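PDB 1YR2: prolyl oligopeptidase from Novosphingobium capsulatum, which probably hydrolyses oligopeptides on the carboxyl side of proline, and far less readily of alanine, as a serine protease of the prolyl oligopeptidase family S9A. Local coordinates for residues A87-L92 and T706-A711; S426-P431 and P475-R480; M511-S516 and F712-T717; E556-I559 and V563-R566. One frame throughout, in Å; residues are numbered along the deposited sequence.

How the contacts relate
Three of the four contacts belong to the alpha/beta-hydrolase domain, and contact 2 joins that domain to the last blade of the beta-propeller. Contacts 1 and 3 are neighbours, their centres 11 Å apart, on successive turns of helix 699-717; contact 1 ties it to the end of helix 72-89, near the N-terminus, and contact 3 to helix 508-514. Helix 508-514 also touches contact 2, whose strand 473-481 lies in the central sheet; contact 4, centred 18 Å from contact 2, packs on the same strand from helix 544-560. Along the chain, 87-92 comes first and 706-717 last, with contact 2, then 511-516 and contact 4 between, so segments before and after the propeller build one hydrolase domain.

Contact 1 of 4, residues A87-L92 and T706-A711; sequences AYLKQL and TADVQA
The N-terminal part of the hydrolase domain packs on its C-terminal part where helix 72-89 runs out and L89 and L92 come down on D708 and A711 of helix 699-717. Two leucine methyls make the contact. L89 CD1 lies 3.7 Å from D708 OD2, and it also touches CG and CB of that aspartate, the two side chains crossing at about a right angle. The torsion of L89 (chi1 -66°) sets CG opposite its own carbonyl carbon and directs the isobutyl group at helix 699-717. One turn further along that helix, L92 CD1 sits 4.1 Å from A711 CB and 3.9 Å from the backbone C of A711, so this methyl rests on main chain as much as on side chain.

The two leucines are brought to the same face by a type I turn, closed by L92 N bonding to L89 O at 3.1 Å. Behind it, Q91 folds back and its NE2 donates to A87 O at 3.2 Å.

D708 has its strongest partners beyond the two segments: OD1 forms a salt bridge with R95 and OD2 with R686. Burial beside the L89 methyl would by itself disfavour a charge on this carboxylate, but the two arginines are likely to offset that and keep the aspartate ionised.

Contact 2 of 4, residues S426-P431 and P475-R480; sequences SSFTQP and PMFIVR
F428 meets F477, and T429 meets V479, across a contact that is entirely apolar. The aromatic pair comes first. F428 CE2 stands over one face of the F477 ring, 3.7 Å from F477 CD2, while that same CD2 lies at the edge of the F428 ring, near its plane. The planes are inclined at 56° and the centroids are 5.4 Å apart, an oblique meeting of two side chains that cross at about a right angle.

F428 and T429 are the central residues of a type I turn at the tip of a beta hairpin in the last propeller blade, whereas F477 and V479 lie on strand 473-481 of the hydrolase sheet.

Aliphatic packing extends the contact to the valine. V479 CG2 approaches F428 CD2 at 3.8 Å, obliquely to the ring, and also touches CB and CG, these two side chains again crossing steeply. The other branch, V479 CG1, points at T429 CG2 and meets it tip to tip at 3.6 Å; with V479 CG1 anti to the backbone N (chi1 -173°), the two methyls are split between two partners. Were F428 an alanine, the face of F477 at CE2 would probably lose its neighbour and V479 CG2 would keep little more than the CB contact, opening a gap between the two domains.

Backbone bonds hold the turn: S427 N to Q430 O at 2.9 Å and Q430 N to S427 O at 3.1 Å. Beyond the pair, M511 of helix 508-514 touches T429, and I514 of that helix touches V479.

Contact 3 of 4, residues M511-S516 and F712-T717; sequences MTWIDS and FLAHFT
The six-membered end of the W513 indole butts edge-on against helix 699-717, meeting L713, A714 and T717. Its leading atoms are CZ3 and CH2. W513 CZ3 is 3.8 Å from A714 N, which lies in the plane of the ring, and 4.1 Å from both L713 CB and A714 CB. W513 CH2 stands 3.8 Å from T717 OG1, again at the ring's edge and near its plane.

Outward from this shell, T717 OG1 is held by its own helix, donating to L713 O at 2.8 Å, tilted 30° from the carbonyl plane. With CG anti to the backbone N (chi1 -178°), the indole is carried toward helix 699-717, and its rotation is limited by NE1, which hydrogen-bonds A519 O at the start of strand 519-523. A leucine in place of W513 would probably leave A519 O without this donor and open a gap beside A714 and T717. Just past the end of helix 508-514, S516 OG donates to T512 O at 2.6 Å and ties the departing chain back to the last turn.

The edge of the indole thus bridges to helix 699-717, beside Q710 of that helix, which touches T512 and W513. Because T717 OG1 spends its proton on L713 O, it can present an electron-rich oxygen to the ring edge, whose C-H groups are slightly positive, which is likely to make this polar atom a tolerable neighbour.

Contact 4 of 4, residues E556-I559 and V563-R566; sequences EWLI and VTPR
V563 packs against W557 and L558 at the end of helix 544-560, each of its methyls taken by the helix. V563 CG1 meets L558 CD2 at 3.9 Å, the two chains crossing at a slant, and CG2 lies 4.1 Å from W557 CZ3, reached obliquely to the indole. T564 turns OG1 to L558 CB, while its hydroxyl hydrogen-bonds T490 on strand 490-493. I559 runs across R566: its CG2 touches R566 CD at 4.0 Å, and the arginine, bent at chi2 (57°), carries its guanidinium on to D590 O.

These side chains frame a backbone turn that leads from the helix towards strand 569-574. L558 O accepts T564 N at 3.2 Å, the donor standing 50° above the carbonyl plane, and a weak bond from V563 N at 3.0 Å. Alongside, the I559 CA hydrogen points almost straight at T564 O (169° at H).

A water donates to both I559 O and T564 O, 2.6 Å from each. The carbonyls of L558 and I559, near the helix end, are thus satisfied by the returning chain and by one bound water, with apolar side chains packed beside them.

Contact 1 of 4, residues A87-L92 and T706-A711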
loop_
_atom_site.group_PDB
_atom_site.type_symbol
_atom_site.label_atom_id
_atom_site.label_comp_id
_atom_site.label_asym_id
_atom_site.label_seq_id
_atom_site.Cartn_x
_atom_site.Cartn_y
_atom_site.Cartn_z
ATOM N N ALA A 87 -7.399 -19.596 26.394
ATOM C CA ALA A 87 -7.925 -19.524 27.759
ATOM C C ALA A 87 -7.577 -18.233 28.478
ATOM O O ALA A 87 -8.396 -17.713 29.231
ATOM C CB ALA A 87 -7.440 -20.736 28.595
ATOM N N TYR A 88 -6.357 -17.725 28.269
ATOM C CA TYR A 88 -5.963 -16.448 28.847
ATOM C C TYR A 88 -6.697 -15.276 28.157
ATOM O O TYR A 88 -7.207 -14.388 28.816
ATOM C CB TYR A 88 -4.454 -16.255 28.749
ATOM C CG TYR A 88 -3.991 -14.955 29.352
ATOM C CD1 TYR A 88 -3.701 -14.864 30.719
ATOM C CD2 TYR A 88 -3.856 -13.815 28.577
ATOM C CE1 TYR A 88 -3.295 -13.661 31.276
ATOM C CE2 TYR A 88 -3.481 -12.616 29.136
ATOM C CZ TYR A 88 -3.207 -12.535 30.467
ATOM O OH TYR A 88 -2.834 -11.327 31.008
ATOM N N LEU A 89 -6.699 -15.272 26.826
ATOM C CA LEU A 89 -7.202 -14.134 26.067
ATOM C C LEU A 89 -8.706 -13.921 26.255
ATOM O O LEU A 89 -9.167 -12.774 26.225
ATOM C CB LEU A 89 -6.852 -14.247 24.585
ATOM C CG LEU A 89 -5.381 -14.168 24.228
ATOM C CD1 LEU A 89 -5.136 -14.439 22.720
ATOM C CD2 LEU A 89 -4.712 -12.818 24.674
ATOM N N LYS A 90 -9.439 -15.023 26.463
ATOM C CA LYS A 90 -10.900 -15.019 26.663
ATOM C C LYS A 90 -11.268 -14.293 27.955
ATOM O O LYS A 90 -12.403 -13.854 28.111
ATOM C CB LYS A 90 -11.460 -16.473 26.713
ATOM C CG LYS A 90 -12.827 -16.678 25.979
ATOM C CD LYS A 90 -13.166 -18.199 25.676
ATOM C CE LYS A 90 -12.323 -18.749 24.476
ATOM N NZ LYS A 90 -11.972 -20.243 24.546
ATOM N N GLN A 91 -10.309 -14.176 28.867
ATOM C CA GLN A 91 -10.468 -13.499 30.155
ATOM C C GLN A 91 -10.297 -11.959 30.081
ATOM O O GLN A 91 -10.618 -11.252 31.024
ATOM C CB GLN A 91 -9.413 -14.042 31.115
ATOM C CG GLN A 91 -9.860 -14.670 32.389
ATOM C CD GLN A 91 -8.786 -15.597 32.974
ATOM O OE1 GLN A 91 -8.254 -15.343 34.062
ATOM N NE2 GLN A 91 -8.442 -16.651 32.232
ATOM N N LEU A 92 -9.738 -11.425 29.010
ATOM C CA LEU A 92 -9.467 -9.984 28.981
ATOM C C LEU A 92 -10.756 -9.191 28.766
ATOM O O LEU A 92 -11.416 -9.363 27.745
ATOM C CB LEU A 92 -8.474 -9.645 27.886
ATOM C CG LEU A 92 -7.111 -10.287 28.110
ATOM C CD1 LEU A 92 -6.276 -10.091 26.868
ATOM C CD2 LEU A 92 -6.447 -9.681 29.340
ATOM N N THR A 706 -6.919 -9.350 15.669
ATOM C CA THR A 706 -6.717 -7.962 16.011
ATOM C C THR A 706 -7.338 -7.658 17.382
ATOM O O THR A 706 -6.743 -7.003 18.208
ATOM C CB THR A 706 -7.362 -7.079 14.964
ATOM O OG1 THR A 706 -6.681 -7.255 13.705
ATOM C CG2 THR A 706 -7.169 -5.602 15.351
ATOM N N ALA A 707 -8.545 -8.129 17.608
ATOM C CA ALA A 707 -9.202 -7.903 18.885
ATOM C C ALA A 707 -8.395 -8.520 20.053
ATOM O O ALA A 707 -8.267 -7.908 21.079
ATOM C CB ALA A 707 -10.603 -8.488 18.877
ATOM N N ASP A 708 -7.908 -9.739 19.872
ATOM C CA ASP A 708 -7.068 -10.441 20.860
ATOM C C ASP A 708 -5.782 -9.656 21.143
ATOM O O ASP A 708 -5.420 -9.385 22.280
ATOM C CB ASP A 708 -6.650 -11.802 20.313
ATOM C CG ASP A 708 -7.720 -12.888 20.494
ATOM O OD1 ASP A 708 -8.764 -12.663 21.188
ATOM O OD2 ASP A 708 -7.597 -14.030 19.967
ATOM N N VAL A 709 -5.084 -9.322 20.083
ATOM C CA VAL A 709 -3.815 -8.613 20.229
ATOM C C VAL A 709 -4.075 -7.284 20.893
ATOM O O VAL A 709 -3.390 -6.918 21.827
ATOM C CB VAL A 709 -3.131 -8.449 18.852
ATOM C CG1 VAL A 709 -1.935 -7.500 18.890
ATOM C CG2 VAL A 709 -2.691 -9.795 18.303
ATOM N N GLN A 710 -5.022 -6.510 20.391
ATOM C CA GLN A 710 -5.228 -5.207 20.978
ATOM C C GLN A 710 -5.753 -5.255 22.417
ATOM O O GLN A 710 -5.442 -4.397 23.226
ATOM C CB GLN A 710 -6.064 -4.323 20.068
ATOM C CG GLN A 710 -5.281 -3.874 18.845
ATOM C CD GLN A 710 -6.009 -2.851 17.990
ATOM O OE1 GLN A 710 -7.071 -2.310 18.401
ATOM N NE2 GLN A 710 -5.436 -2.535 16.833
ATOM N N ALA A 711 -6.579 -6.226 22.738
ATOM C CA ALA A 711 -7.018 -6.397 24.128
ATOM C C ALA A 711 -5.808 -6.676 25.031
ATOM O O ALA A 711 -5.723 -6.131 26.137
ATOM C CB ALA A 711 -7.997 -7.553 24.215
#

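Contact 2 of 4, residues S426-P431 and P475-R480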
loop_
_atom_site.group_PDB
_atom_site.type_symbol
_atom_site.label_atom_id
_atom_site.label_comp_id
_atom_site.label_asym_id
_atom_site.label_seq_id
_atom_site.Cartn_x
_atom_site.Cartn_y
_atom_site.Cartn_z
ATOM N N SER A 426 -5.857 9.269 1.066
ATOM C CA SER A 426 -6.094 8.395 2.209
ATOM C C SER A 426 -5.102 8.701 3.323
ATOM O O SER A 426 -4.048 9.353 3.097
ATOM C CB SER A 426 -6.018 6.945 1.779
ATOM O OG SER A 426 -4.660 6.551 1.711
ATOM N N SER A 427 -5.421 8.290 4.537
ATOM C CA SER A 427 -4.487 8.447 5.629
ATOM C C SER A 427 -4.896 7.549 6.780
ATOM O O SER A 427 -5.835 6.816 6.653
ATOM C CB SER A 427 -4.413 9.917 6.104
ATOM O OG SER A 427 -3.215 10.120 6.850
ATOM N N PHE A 428 -4.187 7.614 7.907
ATOM C CA PHE A 428 -4.463 6.708 9.021
ATOM C C PHE A 428 -5.884 6.862 9.550
ATOM O O PHE A 428 -6.443 5.910 10.085
ATOM C CB PHE A 428 -3.441 6.886 10.136
ATOM C CG PHE A 428 -2.049 6.671 9.700
ATOM C CD1 PHE A 428 -1.598 5.405 9.418
ATOM C CD2 PHE A 428 -1.185 7.762 9.492
ATOM C CE1 PHE A 428 -0.311 5.182 8.978
ATOM C CE2 PHE A 428 0.151 7.545 9.100
ATOM C CZ PHE A 428 0.571 6.245 8.816
ATOM N N THR A 429 -6.503 8.032 9.362
ATOM C CA THR A 429 -7.892 8.216 9.798
ATOM C C THR A 429 -8.802 8.591 8.671
ATOM O O THR A 429 -9.910 9.111 8.896
ATOM C CB THR A 429 -7.974 9.303 10.861
ATOM O OG1 THR A 429 -7.324 10.487 10.349
ATOM C CG2 THR A 429 -7.157 8.858 12.084
ATOM N N GLN A 430 -8.387 8.281 7.462
ATOM C CA GLN A 430 -9.180 8.575 6.262
ATOM C C GLN A 430 -9.102 7.428 5.284
ATOM O O GLN A 430 -8.131 7.295 4.525
ATOM C CB GLN A 430 -8.708 9.885 5.647
ATOM C CG GLN A 430 -9.398 10.298 4.355
ATOM C CD GLN A 430 -10.851 10.528 4.572
ATOM O OE1 GLN A 430 -11.236 11.588 5.056
ATOM N NE2 GLN A 430 -11.672 9.536 4.233
ATOM N N PRO A 431 -10.107 6.558 5.259
ATOM C CA PRO A 431 -10.177 5.590 4.175
ATOM C C PRO A 431 -10.187 6.298 2.822
ATOM O O PRO A 431 -10.712 7.409 2.723
ATOM C CB PRO A 431 -11.500 4.858 4.441
ATOM C CG PRO A 431 -11.823 5.151 5.874
ATOM C CD PRO A 431 -11.266 6.489 6.160
ATOM N N PRO A 475 11.694 10.407 10.665
ATOM C CA PRO A 475 10.283 10.807 10.749
ATOM C C PRO A 475 9.422 9.817 11.560
ATOM O O PRO A 475 9.630 8.612 11.566
ATOM C CB PRO A 475 9.820 10.843 9.278
ATOM C CG PRO A 475 11.026 10.567 8.436
ATOM C CD PRO A 475 12.041 9.855 9.341
ATOM N N MET A 476 8.475 10.373 12.280
ATOM C CA MET A 476 7.441 9.583 12.944
ATOM C C MET A 476 6.090 10.282 12.836
ATOM O O MET A 476 5.993 11.498 13.020
ATOM C CB MET A 476 7.788 9.346 14.406
ATOM C CG MET A 476 6.721 8.595 15.202
ATOM S SD MET A 476 7.407 7.937 16.744
ATOM C CE MET A 476 8.143 9.365 17.459
ATOM N N PHE A 477 5.049 9.479 12.571
ATOM C CA PHE A 477 3.652 9.916 12.557
ATOM C C PHE A 477 3.058 9.600 13.907
ATOM O O PHE A 477 3.365 8.562 14.510
ATOM C CB PHE A 477 2.807 9.147 11.524
ATOM C CG PHE A 477 3.202 9.355 10.102
ATOM C CD1 PHE A 477 3.107 10.602 9.522
ATOM C CD2 PHE A 477 3.714 8.310 9.349
ATOM C CE1 PHE A 477 3.524 10.818 8.224
ATOM C CE2 PHE A 477 4.110 8.520 8.022
ATOM C CZ PHE A 477 3.991 9.773 7.468
ATOM N N ILE A 478 2.248 10.508 14.420
ATOM C CA ILE A 478 1.514 10.297 15.673
ATOM C C ILE A 478 0.065 10.642 15.396
ATOM O O ILE A 478 -0.229 11.739 14.889
ATOM C CB ILE A 478 2.089 11.255 16.737
ATOM C CG1 ILE A 478 3.537 10.903 17.029
ATOM C CG2 ILE A 478 1.301 11.133 18.069
ATOM C CD1 ILE A 478 4.257 12.025 17.682
ATOM N N VAL A 479 -0.843 9.734 15.721
ATOM C CA VAL A 479 -2.217 9.853 15.299
ATOM C C VAL A 479 -3.070 9.682 16.521
ATOM O O VAL A 479 -2.957 8.705 17.231
ATOM C CB VAL A 479 -2.592 8.735 14.303
ATOM C CG1 VAL A 479 -3.985 8.997 13.746
ATOM C CG2 VAL A 479 -1.602 8.683 13.181
ATOM N N ARG A 480 -3.907 10.658 16.780
ATOM C CA ARG A 480 -4.729 10.656 17.999
ATOM C C ARG A 480 -6.073 11.272 17.736
ATOM O O ARG A 480 -6.194 12.240 16.976
ATOM C CB ARG A 480 -4.067 11.500 19.059
ATOM C CG ARG A 480 -2.869 10.828 19.695
ATOM C CD ARG A 480 -2.072 11.714 20.630
ATOM N NE ARG A 480 -1.404 12.810 19.925
ATOM C CZ ARG A 480 -0.510 13.591 20.506
ATOM N NH1 ARG A 480 -0.200 13.405 21.781
ATOM N NH2 ARG A 480 0.059 14.583 19.834
#

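Contact 3 of 4, residues M511-S516 and F712-T717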
loop_
_atom_site.group_PDB
_atom_site.type_symbol
_atom_site.label_atom_id
_atom_site.label_comp_id
_atom_site.label_asym_id
_atom_site.label_seq_id
_atom_site.Cartn_x
_atom_site.Cartn_y
_atom_site.Cartn_z
ATOM N N MET A 511 -7.088 1.966 13.364
ATOM C CA MET A 511 -8.198 2.883 13.665
ATOM C C MET A 511 -8.995 2.452 14.890
ATOM O O MET A 511 -9.532 3.291 15.627
ATOM C CB MET A 511 -9.110 2.997 12.466
ATOM C CG MET A 511 -10.157 4.100 12.552
ATOM S SD MET A 511 -9.354 5.751 12.523
ATOM C CE MET A 511 -10.403 6.457 13.597
ATOM N N THR A 512 -9.100 1.147 15.085
ATOM C CA THR A 512 -9.780 0.588 16.247
ATOM C C THR A 512 -9.084 1.091 17.524
ATOM O O THR A 512 -9.750 1.477 18.499
ATOM C CB THR A 512 -9.753 -0.978 16.183
ATOM O OG1 THR A 512 -10.463 -1.434 15.028
ATOM C CG2 THR A 512 -10.458 -1.637 17.418
ATOM N N TRP A 513 -7.750 1.023 17.551
ATOM C CA TRP A 513 -6.988 1.498 18.695
ATOM C C TRP A 513 -7.188 2.993 18.897
ATOM O O TRP A 513 -7.500 3.415 19.999
ATOM C CB TRP A 513 -5.500 1.215 18.519
ATOM C CG TRP A 513 -4.602 1.600 19.603
ATOM C CD1 TRP A 513 -3.877 2.734 19.706
ATOM C CD2 TRP A 513 -4.281 0.816 20.768
ATOM N NE1 TRP A 513 -3.133 2.718 20.855
ATOM C CE2 TRP A 513 -3.357 1.550 21.525
ATOM C CE3 TRP A 513 -4.667 -0.440 21.220
ATOM C CZ2 TRP A 513 -2.792 1.070 22.699
ATOM C CZ3 TRP A 513 -4.093 -0.935 22.406
ATOM C CH2 TRP A 513 -3.189 -0.168 23.133
ATOM N N ILE A 514 -7.027 3.779 17.843
ATOM C CA ILE A 514 -7.145 5.247 17.938
ATOM C C ILE A 514 -8.552 5.674 18.366
ATOM O O ILE A 514 -8.713 6.558 19.222
ATOM C CB ILE A 514 -6.782 5.874 16.605
ATOM C CG1 ILE A 514 -5.319 5.512 16.209
ATOM C CG2 ILE A 514 -7.053 7.396 16.648
ATOM C CD1 ILE A 514 -5.061 5.576 14.712
ATOM N N ASP A 515 -9.572 5.024 17.796
ATOM C CA ASP A 515 -10.950 5.333 18.150
ATOM C C ASP A 515 -11.453 4.578 19.371
ATOM O O ASP A 515 -12.667 4.572 19.662
ATOM C CB ASP A 515 -11.854 5.162 16.965
ATOM C CG ASP A 515 -13.186 5.888 17.153
ATOM O OD1 ASP A 515 -13.223 6.986 17.764
ATOM O OD2 ASP A 515 -14.236 5.426 16.729
ATOM N N SER A 516 -10.509 3.978 20.114
ATOM C CA SER A 516 -10.767 3.486 21.463
ATOM C C SER A 516 -10.055 4.343 22.547
ATOM O O SER A 516 -10.115 4.016 23.712
ATOM C CB SER A 516 -10.333 2.014 21.547
ATOM O OG SER A 516 -11.138 1.223 20.678
ATOM N N PHE A 712 -4.898 -7.535 24.570
ATOM C CA PHE A 712 -3.654 -7.850 25.317
ATOM C C PHE A 712 -2.825 -6.578 25.494
ATOM O O PHE A 712 -2.453 -6.189 26.603
ATOM C CB PHE A 712 -2.894 -8.935 24.568
ATOM C CG PHE A 712 -1.675 -9.455 25.263
ATOM C CD1 PHE A 712 -0.437 -8.901 25.005
ATOM C CD2 PHE A 712 -1.748 -10.565 26.058
ATOM C CE1 PHE A 712 0.694 -9.447 25.617
ATOM C CE2 PHE A 712 -0.615 -11.126 26.670
ATOM C CZ PHE A 712 0.584 -10.571 26.454
ATOM N N LEU A 713 -2.532 -5.902 24.407
ATOM C CA LEU A 713 -1.763 -4.647 24.491
ATOM C C LEU A 713 -2.467 -3.579 25.353
ATOM O O LEU A 713 -1.808 -2.850 26.110
ATOM C CB LEU A 713 -1.477 -4.076 23.093
ATOM C CG LEU A 713 -0.737 -5.014 22.131
ATOM C CD1 LEU A 713 -0.469 -4.312 20.774
ATOM C CD2 LEU A 713 0.584 -5.513 22.744
ATOM N N ALA A 714 -3.781 -3.438 25.209
ATOM C CA ALA A 714 -4.545 -2.496 26.049
ATOM C C ALA A 714 -4.465 -2.815 27.529
ATOM O O ALA A 714 -4.328 -1.939 28.345
ATOM C CB ALA A 714 -6.023 -2.497 25.653
ATOM N N HIS A 715 -4.606 -4.083 27.853
ATOM C CA HIS A 715 -4.595 -4.541 29.249
ATOM C C HIS A 715 -3.273 -4.136 29.911
ATOM O O HIS A 715 -3.263 -3.537 30.982
ATOM C CB HIS A 715 -4.765 -6.045 29.284
ATOM C CG HIS A 715 -4.881 -6.599 30.666
ATOM N ND1 HIS A 715 -5.982 -6.367 31.462
ATOM C CD2 HIS A 715 -4.032 -7.355 31.402
ATOM C CE1 HIS A 715 -5.813 -6.967 32.630
ATOM N NE2 HIS A 715 -4.644 -7.582 32.620
ATOM N N PHE A 716 -2.162 -4.342 29.188
ATOM C CA PHE A 716 -0.839 -4.128 29.756
ATOM C C PHE A 716 -0.329 -2.681 29.614
ATOM O O PHE A 716 0.680 -2.330 30.231
ATOM C CB PHE A 716 0.139 -5.176 29.207
ATOM C CG PHE A 716 -0.077 -6.500 29.824
ATOM C CD1 PHE A 716 0.282 -6.705 31.160
ATOM C CD2 PHE A 716 -0.722 -7.525 29.137
ATOM C CE1 PHE A 716 -0.022 -7.920 31.803
ATOM C CE2 PHE A 716 -0.993 -8.742 29.762
ATOM C CZ PHE A 716 -0.647 -8.938 31.090
ATOM N N THR A 717 -1.024 -1.833 28.849
ATOM C CA THR A 717 -0.698 -0.425 28.817
ATOM C C THR A 717 -1.669 0.474 29.576
ATOM O O THR A 717 -1.492 1.697 29.582
ATOM C CB THR A 717 -0.595 0.113 27.385
ATOM O OG1 THR A 717 -1.817 -0.104 26.672
ATOM C CG2 THR A 717 0.504 -0.568 26.587
#

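Contact 4 of 4, residues E556-I559 and V563-R566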
loop_
_atom_site.group_PDB
_atom_site.type_symbol
_atom_site.label_atom_id
_atom_site.label_comp_id
_atom_site.label_asym_id
_atom_site.label_seq_id
_atom_site.Cartn_x
_atom_site.Cartn_y
_atom_site.Cartn_z
ATOM N N GLU A 556 11.576 6.170 23.167
ATOM C CA GLU A 556 12.074 7.143 24.129
ATOM C C GLU A 556 11.480 8.539 23.928
ATOM O O GLU A 556 11.175 9.226 24.892
ATOM C CB GLU A 556 13.611 7.175 24.109
ATOM C CG GLU A 556 14.194 5.895 24.664
ATOM C CD GLU A 556 15.701 5.830 24.626
ATOM O OE1 GLU A 556 16.324 6.271 23.620
ATOM O OE2 GLU A 556 16.261 5.333 25.622
ATOM N N TRP A 557 11.350 8.936 22.671
ATOM C CA TRP A 557 10.903 10.260 22.279
ATOM C C TRP A 557 9.459 10.430 22.711
ATOM O O TRP A 557 9.076 11.472 23.226
ATOM C CB TRP A 557 11.018 10.474 20.758
ATOM C CG TRP A 557 10.794 11.864 20.358
ATOM C CD1 TRP A 557 11.739 12.835 20.199
ATOM C CD2 TRP A 557 9.533 12.488 20.131
ATOM N NE1 TRP A 557 11.133 14.010 19.841
ATOM C CE2 TRP A 557 9.782 13.830 19.796
ATOM C CE3 TRP A 557 8.194 12.035 20.160
ATOM C CZ2 TRP A 557 8.751 14.741 19.516
ATOM C CZ3 TRP A 557 7.172 12.934 19.872
ATOM C CH2 TRP A 557 7.454 14.284 19.593
ATOM N N LEU A 558 8.660 9.407 22.494
ATOM C CA LEU A 558 7.235 9.490 22.778
ATOM C C LEU A 558 6.994 9.664 24.286
ATOM O O LEU A 558 6.086 10.355 24.696
ATOM C CB LEU A 558 6.549 8.241 22.283
ATOM C CG LEU A 558 6.436 7.956 20.772
ATOM C CD1 LEU A 558 6.039 6.467 20.446
ATOM C CD2 LEU A 558 5.474 8.932 20.152
ATOM N N ILE A 559 7.807 8.997 25.085
ATOM C CA ILE A 559 7.748 9.108 26.549
ATOM C C ILE A 559 8.268 10.436 27.020
ATOM O O ILE A 559 7.631 11.081 27.872
ATOM C CB ILE A 559 8.458 7.917 27.242
ATOM C CG1 ILE A 559 7.726 6.630 26.862
ATOM C CG2 ILE A 559 8.485 8.153 28.778
ATOM C CD1 ILE A 559 8.379 5.337 27.252
ATOM N N VAL A 563 3.725 12.157 24.794
ATOM C CA VAL A 563 2.715 11.400 24.041
ATOM C C VAL A 563 2.243 10.153 24.779
ATOM O O VAL A 563 1.074 9.801 24.690
ATOM C CB VAL A 563 3.238 10.955 22.668
ATOM C CG1 VAL A 563 2.191 10.189 21.892
ATOM C CG2 VAL A 563 3.688 12.169 21.879
ATOM N N THR A 564 3.151 9.532 25.537
ATOM C CA THR A 564 2.951 8.213 26.149
ATOM C C THR A 564 3.446 8.170 27.585
ATOM O O THR A 564 4.528 8.663 27.861
ATOM C CB THR A 564 3.781 7.201 25.331
ATOM O OG1 THR A 564 3.411 7.336 23.955
ATOM C CG2 THR A 564 3.452 5.729 25.724
ATOM N N PRO A 565 2.705 7.543 28.493
ATOM C CA PRO A 565 3.226 7.338 29.853
ATOM C C PRO A 565 4.434 6.442 29.848
ATOM O O PRO A 565 4.610 5.613 28.944
ATOM C CB PRO A 565 2.055 6.688 30.609
ATOM C CG PRO A 565 0.842 6.906 29.783
ATOM C CD PRO A 565 1.324 7.058 28.351
ATOM N N ARG A 566 5.270 6.601 30.862
ATOM C CA ARG A 566 6.451 5.764 31.038
ATOM C C ARG A 566 6.169 4.266 30.876
ATOM O O ARG A 566 6.953 3.539 30.238
ATOM C CB ARG A 566 7.085 6.032 32.416
ATOM C CG ARG A 566 8.355 5.258 32.704
ATOM C CD ARG A 566 9.427 5.492 31.678
ATOM N NE ARG A 566 10.567 4.597 31.813
ATOM C CZ ARG A 566 10.679 3.384 31.279
ATOM N NH1 ARG A 566 9.698 2.850 30.548
ATOM N NH2 ARG A 566 11.790 2.688 31.508
HETATM O O HOH W 1 5.355 10.742 29.093
#